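Local coordinates for putative uncharacterized protein (Helicobacter pylori, PDB 3TDG) that probably acts as a periplasmic thiol-disulfide oxidoreductase of the DsbG type, reducing or rearranging disulfide bonds through a thioredoxin-fold domain, at residues 154-159 with 183-188. Sequence-based numbering, arbitrary orientation.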
# COMPACT_ATOMS: atom_id res chain seq x y z
N VAL A 154 -10.96 -25.66 -9.15
CA VAL A 154 -10.14 -25.87 -7.95
C VAL A 154 -11.02 -26.63 -6.96
O VAL A 154 -12.14 -26.21 -6.66
CB VAL A 154 -9.61 -24.56 -7.37
CG1 VAL A 154 -8.72 -24.82 -6.13
CG2 VAL A 154 -8.83 -23.77 -8.44
N SER A 155 -10.51 -27.77 -6.49
CA SER A 155 -11.33 -28.77 -5.82
C SER A 155 -10.53 -29.51 -4.73
O SER A 155 -9.36 -29.87 -4.94
CB SER A 155 -11.85 -29.77 -6.84
OG SER A 155 -12.70 -30.76 -6.24
N ASP A 156 -11.16 -29.71 -3.57
CA ASP A 156 -10.57 -30.40 -2.43
C ASP A 156 -11.28 -31.76 -2.31
O ASP A 156 -12.50 -31.82 -2.34
CB ASP A 156 -10.75 -29.56 -1.17
CG ASP A 156 -9.97 -30.12 0.03
OD1 ASP A 156 -9.00 -29.45 0.45
OD2 ASP A 156 -10.33 -31.21 0.56
N PRO A 157 -10.51 -32.85 -2.22
CA PRO A 157 -11.11 -34.18 -2.18
C PRO A 157 -11.80 -34.56 -0.84
O PRO A 157 -12.43 -35.62 -0.78
CB PRO A 157 -9.93 -35.12 -2.49
CG PRO A 157 -8.70 -34.35 -2.17
CD PRO A 157 -9.04 -32.89 -2.03
N MET A 158 -11.69 -33.72 0.19
CA MET A 158 -12.40 -33.92 1.47
C MET A 158 -13.58 -32.95 1.63
O MET A 158 -14.05 -32.71 2.73
CB MET A 158 -11.45 -33.80 2.68
CG MET A 158 -10.39 -34.92 2.82
SD MET A 158 -10.99 -36.64 2.78
CE MET A 158 -11.60 -36.83 4.46
N CYS A 159 -14.06 -32.38 0.53
CA CYS A 159 -15.07 -31.36 0.62
C CYS A 159 -16.34 -31.89 -0.02
O CYS A 159 -16.34 -32.23 -1.20
CB CYS A 159 -14.56 -30.09 -0.08
SG CYS A 159 -15.77 -28.78 -0.38
N VAL A 183 -6.53 -29.79 -4.73
CA VAL A 183 -5.70 -29.15 -3.71
C VAL A 183 -5.80 -29.87 -2.36
O VAL A 183 -6.76 -30.61 -2.10
CB VAL A 183 -6.07 -27.67 -3.52
CG1 VAL A 183 -5.76 -26.88 -4.81
CG2 VAL A 183 -7.57 -27.53 -3.13
N GLY A 184 -4.81 -29.63 -1.51
CA GLY A 184 -4.81 -30.12 -0.13
C GLY A 184 -5.14 -28.99 0.82
O GLY A 184 -4.33 -28.66 1.66
N TRP A 185 -6.34 -28.41 0.68
CA TRP A 185 -6.67 -27.11 1.29
C TRP A 185 -7.34 -27.21 2.67
O TRP A 185 -7.07 -26.39 3.57
CB TRP A 185 -7.53 -26.32 0.28
CG TRP A 185 -8.38 -25.08 0.70
CD1 TRP A 185 -9.73 -24.93 0.53
CD2 TRP A 185 -7.91 -23.83 1.24
NE1 TRP A 185 -10.15 -23.68 0.96
CE2 TRP A 185 -9.05 -23.00 1.40
CE3 TRP A 185 -6.66 -23.35 1.63
CZ2 TRP A 185 -8.96 -21.70 1.93
CZ3 TRP A 185 -6.58 -22.08 2.15
CH2 TRP A 185 -7.72 -21.27 2.30
N LEU A 186 -8.20 -28.22 2.85
CA LEU A 186 -9.05 -28.24 4.05
C LEU A 186 -8.45 -28.91 5.29
O LEU A 186 -8.93 -28.71 6.39
CB LEU A 186 -10.45 -28.76 3.72
CG LEU A 186 -11.26 -27.87 2.77
CD1 LEU A 186 -12.59 -28.51 2.45
CD2 LEU A 186 -11.46 -26.46 3.33
N GLY A 187 -7.38 -29.68 5.10
CA GLY A 187 -6.69 -30.35 6.22
C GLY A 187 -5.73 -31.42 5.74
O GLY A 187 -5.38 -31.47 4.57
N VAL A 188 -5.30 -32.27 6.66
CA VAL A 188 -4.27 -33.28 6.38
C VAL A 188 -4.75 -34.34 5.38
O VAL A 188 -4.03 -34.71 4.46
CB VAL A 188 -3.77 -33.95 7.70
CG1 VAL A 188 -2.92 -35.18 7.40
CG2 VAL A 188 -2.99 -32.95 8.53
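In the thioredoxin-fold domain, the turn between strand 150-155 and helix 160-167 meets the loop leaving the neighbouring parallel strand 177-182, and Asp-156 joins the two. The parallel pairing ends with Val-183 N giving a 2.8 Å hydrogen bond to Ser-155 O. One residue on, the Asp-156 carboxylate reaches the opposing loop because its CG lies anti to the backbone N (chi1 -172°). Its OD1 accepts two backbone N-H groups of that loop: Trp-185 N, 2.9 Å from OD1, arrives nearly along the C-O axis, while Leu-186 N, 2.8 Å from OD1, comes from the syn side, 35° out of the carboxylate plane. The other oxygen, OD2, takes Met-158 N through its anti lone pair at 2.9 Å, closing an Asx turn within the type I turn 156-159, and also bonds Ser-190 OG of helix 188-206. Proline suits the second position of that turn, where phi is already near its fixed value; Pro-157 CD lies 3.2 Å from Val-183 O. Branched aliphatic residues fill the flanks. Val-154 CG1 meets Val-183 CG1 at 3.8 Å, the two side chains crossing at about a right angle beside helix 235-249, and Leu-186 crosses the Asp-156 side chain at a slant, its CD1 3.6 Å from Cys-159 CB. Cys-159 caps helix 160-167 and probably begins the CxxC redox motif with Cys-162. With both oxygens gripped, the buried carboxylate is fixed in rotation, and its four N-H and hydroxyl partners probably stabilise its negative charge while tying the cysteine-bearing turn to the facing loop.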